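Local coordinates for NDP-rhamnosyltransferase (Saccharopolyspora spinosa, PDB 3TSA), which belongs to the GT-B glycosyltransferases, enzymes built from two Rossmann-like domains, and resembles the CIII-type proteins of erythromycin biosynthesis, at residues A24-H30 and V380-E384; C222-G226 and P237-V242; Q102-L107 and I126-L130. One frame throughout, in Å; residues are numbered along the deposited sequence.

Interaction 1: A24-H30 and V380-E384; sequences ALQASGH and VRTLE
NE2 of H30 donates a hydrogen bond of 2.8 Å to OE2 of E384, with an N-H...O angle of 150°. The carboxylate oxygen lies at the imidazole edge, almost in the ring plane, and receives the proton on its anti lone pair, the one directed away from OE1. Ring and carboxylate planes stand 66° apart. On the other side of the ring, ND1 is hydrogen-bonded to the backbone N of M2, so both nitrogens have partners and the rotation of the imidazole is fixed. Next to this bond V380 points at the helix end 24-27 and splits its two methyls between different neighbours. CG1 of V380 sits 3.2 Å from S28 OG, a tight approach, and 3.6 Å from H30 NE2, while CG2 of V380 faces the CB of A24 at 3.8 Å. The helix stops here in a Schellman motif: G29, with positive phi, is the C-prime residue, and its N bonds to Q26 O while H30 N reaches back to L25 O. That reversal delivers the imidazole to the C-terminal helix 376-385, whose packing on the N-terminal domain is a familiar GT-B feature. The S28 hydroxyl is folded back over the helix end, OG lying between the backbone N and the carbonyl carbon (chi1 59°). OG of S28 is then 3.0 Å from A24 O and 3.1 Å from L25 O, two acceptors for one proton. Farther from the polar pair, CD2 of L25 meets CD1 of L383 at 3.9 Å, the two side chains nearly perpendicular; M2 touches both leucines. A24 and S28 also pack against A27 and H375 of the second subunit, respectively.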
ATOM      1  N   ALA A  24       6.361   0.668   5.781  1.00 14.91           N
ATOM      2  CA  ALA A  24       7.084   1.325   6.907  1.00 14.65           C
ATOM      3  C   ALA A  24       8.136   2.313   6.384  1.00 14.40           C
ATOM      4  O   ALA A  24       8.264   3.393   6.938  1.00 13.23           O
ATOM      5  CB  ALA A  24       7.795   0.285   7.807  1.00 13.67           C
ATOM      6  N   LEU A  25       8.908   1.886   5.378  1.00 13.96           N
ATOM      7  CA  LEU A  25       9.952   2.696   4.740  1.00 14.22           C
ATOM      8  C   LEU A  25       9.323   3.973   4.156  1.00 15.18           C
ATOM      9  O   LEU A  25       9.786   5.069   4.471  1.00 14.34           O
ATOM     10  CB  LEU A  25      10.711   1.868   3.664  1.00 12.88           C
ATOM     11  CG  LEU A  25      11.680   0.893   4.346  1.00 14.26           C
ATOM     12  CD1 LEU A  25      12.050  -0.212   3.379  1.00 15.17           C
ATOM     13  CD2 LEU A  25      12.957   1.626   4.812  1.00 14.99           C
ATOM     14  N   GLN A  26       8.248   3.843   3.357  1.00 14.10           N
ATOM     15  CA  GLN A  26       7.677   5.009   2.679  1.00 15.63           C
ATOM     16  C   GLN A  26       7.011   5.889   3.736  1.00 14.35           C
ATOM     17  O   GLN A  26       7.092   7.116   3.628  1.00 18.00           O
ATOM     18  CB  GLN A  26       6.671   4.518   1.639  1.00 14.10           C
ATOM     19  CG  GLN A  26       7.459   3.815   0.505  1.00 14.98           C
ATOM     20  CD  GLN A  26       6.606   3.575  -0.769  1.00 19.62           C
ATOM     21  OE1 GLN A  26       5.416   3.594  -0.727  1.00 23.91           O
ATOM     22  NE2 GLN A  26       7.273   3.476  -1.889  1.00 17.68           N
ATOM     23  N   ALA A  27       6.422   5.307   4.792  1.00 14.87           N
ATOM     24  CA  ALA A  27       5.779   6.112   5.818  1.00 15.80           C
ATOM     25  C   ALA A  27       6.776   6.938   6.694  1.00 15.44           C
ATOM     26  O   ALA A  27       6.360   7.899   7.360  1.00 16.20           O
ATOM     27  CB  ALA A  27       4.944   5.217   6.738  1.00 15.97           C
ATOM     28  N   SER A  28       8.034   6.509   6.729  1.00 15.29           N
ATOM     29  CA  SER A  28       9.088   7.218   7.386  1.00 16.71           C
ATOM     30  C   SER A  28       9.939   8.080   6.461  1.00 16.40           C
ATOM     31  O   SER A  28      11.042   8.451   6.838  1.00 17.55           O
ATOM     32  CB  SER A  28       9.957   6.284   8.211  1.00 17.43           C
ATOM     33  OG  SER A  28      10.529   5.310   7.433  1.00 25.89           O
ATOM     34  N   GLY A  29       9.405   8.391   5.285  1.00 14.85           N
ATOM     35  CA  GLY A  29      10.025   9.319   4.348  1.00 16.96           C
ATOM     36  C   GLY A  29      11.065   8.794   3.367  1.00 18.33           C
ATOM     37  O   GLY A  29      11.726   9.589   2.679  1.00 19.99           O
ATOM     38  N   HIS A  30      11.299   7.488   3.323  1.00 15.49           N
ATOM     39  CA  HIS A  30      12.220   6.921   2.327  1.00 16.01           C
ATOM     40  C   HIS A  30      11.543   6.512   1.022  1.00 15.28           C
ATOM     41  O   HIS A  30      10.310   6.434   0.922  1.00 14.80           O
ATOM     42  CB  HIS A  30      12.939   5.699   2.932  1.00 15.39           C
ATOM     43  CG  HIS A  30      13.565   5.993   4.261  1.00 15.56           C
ATOM     44  ND1 HIS A  30      14.688   6.788   4.387  1.00 18.80           N
ATOM     45  CD2 HIS A  30      13.155   5.720   5.519  1.00 20.30           C
ATOM     46  CE1 HIS A  30      14.988   6.923   5.670  1.00 21.83           C
ATOM     47  NE2 HIS A  30      14.052   6.309   6.382  1.00 23.24           N
ATOM     48  N   VAL A 380      12.897   0.294  10.489  1.00 18.16           N
ATOM     49  CA  VAL A 380      13.418   1.332   9.595  1.00 20.15           C
ATOM     50  C   VAL A 380      14.766   1.960  10.072  1.00 21.43           C
ATOM     51  O   VAL A 380      15.694   2.097   9.281  1.00 22.43           O
ATOM     52  CB  VAL A 380      12.367   2.442   9.393  1.00 19.33           C
ATOM     53  CG1 VAL A 380      12.954   3.570   8.498  1.00 17.75           C
ATOM     54  CG2 VAL A 380      11.118   1.804   8.753  1.00 21.22           C
ATOM     55  N   ARG A 381      14.910   2.218  11.367  1.00 23.64           N
ATOM     56  CA  ARG A 381      16.191   2.651  11.966  1.00 26.97           C
ATOM     57  C   ARG A 381      17.365   1.686  11.724  1.00 26.90           C
ATOM     58  O   ARG A 381      18.488   2.108  11.348  1.00 28.91           O
ATOM     59  CB  ARG A 381      15.979   2.915  13.473  1.00 27.85           C
ATOM     60  CG  ARG A 381      17.232   3.047  14.285  1.00 34.13           C
ATOM     61  CD  ARG A 381      18.079   4.297  13.983  1.00 45.90           C
ATOM     62  NE  ARG A 381      17.502   5.542  14.509  1.00 53.92           N
ATOM     63  CZ  ARG A 381      17.206   5.774  15.792  1.00 56.49           C
ATOM     64  NH1 ARG A 381      16.693   6.951  16.156  1.00 56.87           N
ATOM     65  NH2 ARG A 381      17.403   4.829  16.711  1.00 56.80           N
ATOM     66  N   THR A 382      17.141   0.398  11.931  1.00 26.20           N
ATOM     67  CA  THR A 382      18.173  -0.557  11.626  1.00 26.70           C
ATOM     68  C   THR A 382      18.623  -0.426  10.176  1.00 25.88           C
ATOM     69  O   THR A 382      19.829  -0.459   9.911  1.00 25.59           O
ATOM     70  CB  THR A 382      17.738  -1.996  11.994  1.00 26.94           C
ATOM     71  OG1 THR A 382      17.264  -1.927  13.325  1.00 28.76           O
ATOM     72  CG2 THR A 382      18.879  -2.937  11.955  1.00 29.25           C
ATOM     73  N   LEU A 383      17.671  -0.224   9.258  1.00 23.23           N
ATOM     74  CA  LEU A 383      18.020  -0.156   7.845  1.00 23.48           C
ATOM     75  C   LEU A 383      18.808   1.134   7.583  1.00 23.69           C
ATOM     76  O   LEU A 383      19.750   1.150   6.791  1.00 25.15           O
ATOM     77  CB  LEU A 383      16.721  -0.176   6.977  1.00 23.03           C
ATOM     78  CG  LEU A 383      15.910  -1.494   7.062  1.00 23.05           C
ATOM     79  CD1 LEU A 383      14.744  -1.615   6.064  1.00 28.55           C
ATOM     80  CD2 LEU A 383      16.787  -2.567   6.780  1.00 22.32           C
ATOM     81  N   GLU A 384      18.376   2.208   8.236  1.00 23.63           N
ATOM     82  CA  GLU A 384      18.994   3.570   8.112  1.00 25.27           C
ATOM     83  C   GLU A 384      20.475   3.426   8.476  1.00 27.11           C
ATOM     84  O   GLU A 384      21.335   4.016   7.800  1.00 27.54           O
ATOM     85  CB  GLU A 384      18.262   4.609   9.010  1.00 25.45           C
ATOM     86  CG  GLU A 384      16.815   5.050   8.441  1.00 29.33           C
ATOM     87  CD  GLU A 384      16.051   6.015   9.384  1.00 32.88           C
ATOM     88  OE1 GLU A 384      16.672   6.259  10.449  1.00 34.07           O
ATOM     89  OE2 GLU A 384      14.870   6.482   9.103  1.00 32.22           O
TER

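Interaction 2: C222-G226 and P237-V242; sequences CICMG and PLLRAV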
ATOM      1  N   CYS A 222     -11.568 -22.420   8.068  1.00 13.57           N
ATOM      2  CA  CYS A 222     -11.209 -21.802   6.800  1.00 13.99           C
ATOM      3  C   CYS A 222     -10.228 -22.706   6.017  1.00 13.67           C
ATOM      4  O   CYS A 222      -9.196 -23.104   6.586  1.00 15.05           O
ATOM      5  CB  CYS A 222     -10.583 -20.421   7.037  1.00 13.78           C
ATOM      6  SG  CYS A 222      -9.903 -19.588   5.566  1.00 16.55           S
ATOM      7  N   ILE A 223     -10.447 -22.877   4.721  1.00 11.96           N
ATOM      8  CA  ILE A 223      -9.542 -23.591   3.832  1.00 12.32           C
ATOM      9  C   ILE A 223      -8.995 -22.532   2.921  1.00 14.55           C
ATOM     10  O   ILE A 223      -9.757 -21.868   2.195  1.00 14.93           O
ATOM     11  CB  ILE A 223     -10.286 -24.700   3.009  1.00 11.19           C
ATOM     12  CG1 ILE A 223     -10.839 -25.747   3.955  1.00 13.18           C
ATOM     13  CG2 ILE A 223      -9.328 -25.251   1.922  1.00 10.45           C
ATOM     14  CD1 ILE A 223     -11.891 -26.650   3.181  1.00 13.80           C
ATOM     15  N   CYS A 224      -7.664 -22.328   3.002  1.00 14.36           N
ATOM     16  CA  CYS A 224      -7.017 -21.233   2.292  1.00 16.30           C
ATOM     17  C   CYS A 224      -5.737 -21.769   1.640  1.00 18.00           C
ATOM     18  O   CYS A 224      -4.795 -22.276   2.350  1.00 15.79           O
ATOM     19  CB  CYS A 224      -6.724 -20.134   3.275  1.00 15.90           C
ATOM     20  SG  CYS A 224      -6.021 -18.696   2.353  1.00 21.67           S
ATOM     21  N   MET A 225      -5.787 -21.805   0.307  1.00 18.29           N
ATOM     22  CA  MET A 225      -4.682 -22.278  -0.552  1.00 20.30           C
ATOM     23  C   MET A 225      -4.471 -21.230  -1.664  1.00 18.89           C
ATOM     24  O   MET A 225      -5.460 -20.764  -2.254  1.00 22.45           O
ATOM     25  CB  MET A 225      -4.982 -23.682  -1.112  1.00 20.21           C
ATOM     26  CG  MET A 225      -4.876 -24.648   0.020  1.00 24.71           C
ATOM     27  SD  MET A 225      -5.380 -26.251  -0.487  1.00 27.53           S
ATOM     28  CE  MET A 225      -5.640 -27.031   1.128  1.00 24.56           C
ATOM     29  N   GLY A 226      -3.219 -20.818  -1.882  1.00 19.64           N
ATOM     30  CA  GLY A 226      -2.910 -19.787  -2.901  1.00 19.87           C
ATOM     31  C   GLY A 226      -2.751 -20.270  -4.349  1.00 21.41           C
ATOM     32  O   GLY A 226      -2.794 -21.471  -4.651  1.00 17.29           O
ATOM     33  N   PRO A 237      -5.402 -31.148  -3.169  1.00 16.53           N
ATOM     34  CA  PRO A 237      -5.387 -30.725  -1.741  1.00 14.57           C
ATOM     35  C   PRO A 237      -6.645 -29.914  -1.342  1.00 16.15           C
ATOM     36  O   PRO A 237      -7.215 -30.128  -0.250  1.00 16.18           O
ATOM     37  CB  PRO A 237      -4.069 -29.973  -1.593  1.00 13.23           C
ATOM     38  CG  PRO A 237      -3.788 -29.471  -2.937  1.00 16.70           C
ATOM     39  CD  PRO A 237      -4.260 -30.561  -3.902  1.00 16.55           C
ATOM     40  N   LEU A 238      -7.193 -29.191  -2.315  1.00 15.77           N
ATOM     41  CA  LEU A 238      -8.419 -28.419  -2.093  1.00 15.35           C
ATOM     42  C   LEU A 238      -9.592 -29.381  -1.981  1.00 15.96           C
ATOM     43  O   LEU A 238     -10.400 -29.283  -1.050  1.00 15.73           O
ATOM     44  CB  LEU A 238      -8.663 -27.440  -3.229  1.00 16.46           C
ATOM     45  CG  LEU A 238      -9.823 -26.437  -3.123  1.00 15.99           C
ATOM     46  CD1 LEU A 238      -9.710 -25.521  -1.868  1.00 17.78           C
ATOM     47  CD2 LEU A 238      -9.965 -25.620  -4.439  1.00 16.80           C
ATOM     48  N   LEU A 239      -9.675 -30.337  -2.897  1.00 14.64           N
ATOM     49  CA  LEU A 239     -10.843 -31.236  -2.863  1.00 15.42           C
ATOM     50  C   LEU A 239     -10.777 -32.023  -1.573  1.00 14.74           C
ATOM     51  O   LEU A 239     -11.837 -32.290  -0.934  1.00 15.82           O
ATOM     52  CB  LEU A 239     -10.735 -32.198  -4.064  1.00 15.63           C
ATOM     53  CG  LEU A 239     -10.970 -31.501  -5.407  1.00 21.84           C
ATOM     54  CD1 LEU A 239     -10.711 -32.461  -6.627  1.00 27.36           C
ATOM     55  CD2 LEU A 239     -12.396 -30.869  -5.416  1.00 26.70           C
ATOM     56  N   ARG A 240      -9.552 -32.458  -1.213  1.00 14.59           N
ATOM     57  CA  ARG A 240      -9.382 -33.285  -0.013  1.00 14.29           C
ATOM     58  C   ARG A 240      -9.803 -32.520   1.203  1.00 14.37           C
ATOM     59  O   ARG A 240     -10.489 -33.068   2.049  1.00 11.95           O
ATOM     60  CB  ARG A 240      -7.942 -33.780   0.174  1.00 13.82           C
ATOM     61  CG  ARG A 240      -7.590 -34.920  -0.796  1.00 14.29           C
ATOM     62  CD  ARG A 240      -6.094 -35.063  -1.110  1.00 15.95           C
ATOM     63  NE  ARG A 240      -5.872 -36.177  -2.086  1.00 16.12           N
ATOM     64  CZ  ARG A 240      -4.727 -36.396  -2.752  1.00 14.42           C
ATOM     65  NH1 ARG A 240      -3.713 -35.579  -2.679  1.00 18.34           N
ATOM     66  NH2 ARG A 240      -4.679 -37.414  -3.616  1.00 20.66           N
ATOM     67  N   ALA A 241      -9.417 -31.256   1.307  1.00 15.31           N
ATOM     68  CA  ALA A 241      -9.781 -30.469   2.509  1.00 14.29           C
ATOM     69  C   ALA A 241     -11.254 -30.159   2.568  1.00 15.12           C
ATOM     70  O   ALA A 241     -11.837 -30.165   3.644  1.00 15.57           O
ATOM     71  CB  ALA A 241      -8.969 -29.103   2.534  1.00 14.96           C
ATOM     72  N   VAL A 242     -11.849 -29.836   1.419  1.00 16.04           N
ATOM     73  CA  VAL A 242     -13.307 -29.496   1.352  1.00 15.28           C
ATOM     74  C   VAL A 242     -14.128 -30.742   1.783  1.00 14.74           C
ATOM     75  O   VAL A 242     -15.065 -30.632   2.568  1.00 15.84           O
ATOM     76  CB  VAL A 242     -13.709 -29.053  -0.050  1.00 15.98           C
ATOM     77  CG1 VAL A 242     -15.256 -29.057  -0.154  1.00 18.93           C
ATOM     78  CG2 VAL A 242     -13.208 -27.606  -0.202  1.00 17.16           C
TER
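Strand 219-224 and helix 236-246 form part of a beta-alpha-beta crossover in the C-terminal half of the chain, and I223 on the strand and M225 just beyond its end meet P237, L238, A241 and V242 on the helix. The strand and helix segments run antiparallel, at 176°, with their axes 9.5 Å apart, a helix lying along its own strand. No hydrogen bond joins them; apolar side chains of 222-226 pack on side chains and backbone of the helix. I223 works with both of its branches. Its CG2 methyl touches CD1 of L238 at 3.8 Å, and CG1 is carried anti to the carbonyl carbon (chi1 -63°), which lets the extended arm bring CD1 against the helix backbone. CD1 of I223 lies 3.5 Å from A241 O and 3.8 Å from CG2 of V242. The small CB of A241 fits between these branches, 3.9 Å from I223 CD1, and allows the backbone of the helix to come close. Nearer the start of helix 236-246, M225 lays its extended chain against P237 and L238. SD of M225 is 4.1 Å from CB of P237 and 3.9 Å from the backbone N of L238, and CE of M225 ends 3.7 Å from P237 O. Around these atoms the packing continues: A241 also meets F346 of helix 343-354 and I291 of strand 289-292, and L238 and V242 reach I255. The backbone of I223 is hydrogen-bonded to V254 and A256 on strand 251-256, to which helix 236-246 leads. After M225 the chain turns into G226, the N-cap of helix 227-233. This succession of strand, helices and neighbouring parallel strand, with apolar side chains packed between helix and sheet, is that of the Rossmann-like domains of GT-B glycosyltransferases.

Interaction 3: Q102-L107 and I126-L130; sequences QLPEYL and IGRVL
L103, Y106 and L107 of the long helix 82-113 pack against I126, V129 and L130 of helix 125-133, the helices before and after strand 117-121 in the N-terminal Rossmann-like domain. The segments cross at -57° with their axes 10.6 Å apart. I126 buries the most surface against the other helix, and its conformation shows how. CG1 is anti to the backbone N (chi1 179°), heading for the other helix, and chi2 then bends the chain end toward L103, so that CD1 of I126 meets CD1 of L103 at 3.6 Å. The branch thus has two uses: its methyl goes to the leucine, its methylene to the tyrosine. L103 opens its two methyls like a fork over the neighbouring helix, CD1 taking I126 and CD2 of L103 lying 4.0 Å from V129 CG1, the side chains of L103 and V129 being roughly perpendicular. L130 divides its methyls in the same manner one turn on: CD2 of L130 rests 3.8 Å from CB of Y106 and CD1 of L130 is 3.8 Å from CD2 of L107, these two leucines lying alongside but oppositely directed. V7 of strand 3-7 touches both Y106 and I126, which places the helices side by side over that part of the sheet. L160 of helix 151-166 and L172 of a loop also touch V129, and I54 lies against Y106. CG of Y106 is anti to the carbonyl carbon, beside the backbone N, and the ring turns one face to I126. There CG1 of I126 makes a CH-pi contact, 3.9 Å from the ring centroid and 15° off the ring normal, shifted to the rim, its nearest ring atom being CD2 of Y106 at 3.8 Å.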
ATOM      1  N   GLN A 102      19.800 -11.975 -15.941  1.00 24.10           N
ATOM      2  CA  GLN A 102      19.173 -10.676 -15.643  1.00 23.96           C
ATOM      3  C   GLN A 102      20.110  -9.625 -15.158  1.00 24.30           C
ATOM      4  O   GLN A 102      19.724  -8.473 -14.925  1.00 24.74           O
ATOM      5  CB  GLN A 102      18.172 -10.856 -14.511  1.00 24.32           C
ATOM      6  CG  GLN A 102      17.005 -11.735 -14.871  1.00 29.97           C
ATOM      7  CD  GLN A 102      16.182 -12.016 -13.656  1.00 35.29           C
ATOM      8  OE1 GLN A 102      16.682 -11.950 -12.512  1.00 39.17           O
ATOM      9  NE2 GLN A 102      14.919 -12.334 -13.878  1.00 36.40           N
ATOM     10  N   LEU A 103      21.350 -10.002 -14.940  1.00 22.54           N
ATOM     11  CA  LEU A 103      22.327  -9.022 -14.413  1.00 20.67           C
ATOM     12  C   LEU A 103      22.404  -7.645 -15.158  1.00 20.07           C
ATOM     13  O   LEU A 103      22.505  -6.558 -14.535  1.00 20.89           O
ATOM     14  CB  LEU A 103      23.692  -9.718 -14.361  1.00 21.81           C
ATOM     15  CG  LEU A 103      24.666  -8.995 -13.464  1.00 19.63           C
ATOM     16  CD1 LEU A 103      24.135  -8.393 -12.118  1.00 21.53           C
ATOM     17  CD2 LEU A 103      26.021  -9.755 -13.214  1.00 22.48           C
ATOM     18  N   PRO A 104      22.444  -7.680 -16.495  1.00 21.06           N
ATOM     19  CA  PRO A 104      22.562  -6.432 -17.243  1.00 20.08           C
ATOM     20  C   PRO A 104      21.382  -5.498 -16.944  1.00 20.67           C
ATOM     21  O   PRO A 104      21.606  -4.283 -16.810  1.00 20.50           O
ATOM     22  CB  PRO A 104      22.572  -6.888 -18.741  1.00 21.38           C
ATOM     23  CG  PRO A 104      23.054  -8.265 -18.727  1.00 21.63           C
ATOM     24  CD  PRO A 104      22.563  -8.873 -17.363  1.00 19.94           C
ATOM     25  N   GLU A 105      20.161  -6.061 -16.847  1.00 20.88           N
ATOM     26  CA  GLU A 105      18.998  -5.186 -16.533  1.00 20.52           C
ATOM     27  C   GLU A 105      19.130  -4.601 -15.149  1.00 19.86           C
ATOM     28  O   GLU A 105      18.785  -3.403 -14.955  1.00 19.91           O
ATOM     29  CB  GLU A 105      17.709  -5.941 -16.614  1.00 22.07           C
ATOM     30  CG  GLU A 105      17.232  -6.132 -17.999  1.00 26.88           C
ATOM     31  CD  GLU A 105      16.170  -7.168 -17.963  1.00 29.11           C
ATOM     32  OE1 GLU A 105      16.532  -8.384 -17.900  1.00 31.33           O
ATOM     33  OE2 GLU A 105      14.973  -6.753 -17.922  1.00 27.32           O
ATOM     34  N   TYR A 106      19.590  -5.407 -14.169  1.00 19.00           N
ATOM     35  CA  TYR A 106      19.695  -4.894 -12.772  1.00 19.81           C
ATOM     36  C   TYR A 106      20.776  -3.885 -12.658  1.00 19.72           C
ATOM     37  O   TYR A 106      20.671  -2.915 -11.904  1.00 19.39           O
ATOM     38  CB  TYR A 106      19.860  -6.033 -11.709  1.00 20.64           C
ATOM     39  CG  TYR A 106      18.542  -6.807 -11.387  1.00 22.86           C
ATOM     40  CD1 TYR A 106      17.776  -6.538 -10.205  1.00 26.31           C
ATOM     41  CD2 TYR A 106      18.056  -7.774 -12.261  1.00 24.48           C
ATOM     42  CE1 TYR A 106      16.563  -7.310  -9.929  1.00 22.71           C
ATOM     43  CE2 TYR A 106      16.891  -8.504 -12.000  1.00 25.45           C
ATOM     44  CZ  TYR A 106      16.148  -8.250 -10.844  1.00 27.57           C
ATOM     45  OH  TYR A 106      14.983  -8.978 -10.652  1.00 25.73           O
ATOM     46  N   LEU A 107      21.861  -4.068 -13.434  1.00 18.78           N
ATOM     47  CA  LEU A 107      22.937  -3.065 -13.347  1.00 20.70           C
ATOM     48  C   LEU A 107      22.492  -1.745 -13.976  1.00 20.04           C
ATOM     49  O   LEU A 107      22.787  -0.705 -13.432  1.00 20.60           O
ATOM     50  CB  LEU A 107      24.201  -3.570 -14.048  1.00 20.67           C
ATOM     51  CG  LEU A 107      24.947  -4.708 -13.320  1.00 22.34           C
ATOM     52  CD1 LEU A 107      25.952  -5.271 -14.343  1.00 20.10           C
ATOM     53  CD2 LEU A 107      25.664  -4.115 -12.154  1.00 21.03           C
ATOM     54  N   ILE A 126      20.315 -12.955  -7.400  1.00 15.90           N
ATOM     55  CA  ILE A 126      20.706 -11.735  -8.129  1.00 19.05           C
ATOM     56  C   ILE A 126      20.964 -10.549  -7.203  1.00 17.36           C
ATOM     57  O   ILE A 126      21.897  -9.755  -7.436  1.00 17.51           O
ATOM     58  CB  ILE A 126      19.655 -11.360  -9.190  1.00 19.42           C
ATOM     59  CG1 ILE A 126      20.070 -10.046  -9.925  1.00 23.02           C
ATOM     60  CG2 ILE A 126      18.301 -11.115  -8.553  1.00 20.65           C
ATOM     61  CD1 ILE A 126      21.379 -10.127 -10.630  1.00 22.03           C
ATOM     62  N   GLY A 127      20.118 -10.346  -6.172  1.00 18.20           N
ATOM     63  CA  GLY A 127      20.377  -9.206  -5.279  1.00 17.77           C
ATOM     64  C   GLY A 127      21.716  -9.209  -4.546  1.00 17.23           C
ATOM     65  O   GLY A 127      22.356  -8.182  -4.322  1.00 18.45           O
ATOM     66  N   ARG A 128      22.159 -10.396  -4.179  1.00 17.42           N
ATOM     67  CA  ARG A 128      23.457 -10.567  -3.576  1.00 14.91           C
ATOM     68  C   ARG A 128      24.624 -10.293  -4.586  1.00 15.62           C
ATOM     69  O   ARG A 128      25.627  -9.643  -4.210  1.00 17.85           O
ATOM     70  CB  ARG A 128      23.599 -11.946  -2.965  1.00 18.04           C
ATOM     71  CG  ARG A 128      22.624 -12.133  -1.787  1.00 17.57           C
ATOM     72  CD  ARG A 128      22.713 -13.538  -1.218  1.00 17.72           C
ATOM     73  NE  ARG A 128      23.989 -13.661  -0.527  1.00 23.00           N
ATOM     74  CZ  ARG A 128      24.437 -14.795   0.020  1.00 23.35           C
ATOM     75  NH1 ARG A 128      23.689 -15.896  -0.026  1.00 23.35           N
ATOM     76  NH2 ARG A 128      25.641 -14.812   0.642  1.00 26.27           N
ATOM     77  N   VAL A 129      24.496 -10.819  -5.806  1.00 19.27           N
ATOM     78  CA  VAL A 129      25.449 -10.520  -6.893  1.00 18.70           C
ATOM     79  C   VAL A 129      25.478  -9.004  -7.084  1.00 19.83           C
ATOM     80  O   VAL A 129      26.552  -8.396  -7.097  1.00 18.96           O
ATOM     81  CB  VAL A 129      25.126 -11.298  -8.173  1.00 19.33           C
ATOM     82  CG1 VAL A 129      26.039 -10.818  -9.358  1.00 20.37           C
ATOM     83  CG2 VAL A 129      25.316 -12.850  -7.914  1.00 19.26           C
ATOM     84  N   LEU A 130      24.300  -8.387  -7.243  1.00 20.03           N
ATOM     85  CA  LEU A 130      24.228  -6.950  -7.498  1.00 19.74           C
ATOM     86  C   LEU A 130      24.906  -6.164  -6.365  1.00 19.17           C
ATOM     87  O   LEU A 130      25.696  -5.261  -6.606  1.00 19.47           O
ATOM     88  CB  LEU A 130      22.768  -6.519  -7.641  1.00 18.62           C
ATOM     89  CG  LEU A 130      22.454  -5.121  -8.168  1.00 22.23           C
ATOM     90  CD1 LEU A 130      23.038  -5.041  -9.538  1.00 20.28           C
ATOM     91  CD2 LEU A 130      20.898  -4.876  -8.192  1.00 21.20           C
TER

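All three contacts are largely buried, but they join different levels of the fold. Interactions 2 and 3 are purely apolar and lie within one Rossmann-like half each: strand against helix in 222-226/237-242, helix against helix in 102-107/126-130. Interaction 1 instead brings the C-terminal helix onto the N-terminal half, bridging 350 residues of sequence, and adds a polar pair whose glutamate is exposed; it also borders the second subunit, which touches neither of the others. No segment is shared, and no two contacts touch. Interaction 2 lies opposite the other two across the chain's centre, with its centre about 37 Å from each; interactions 1 and 3 are about 24 Å apart between centres.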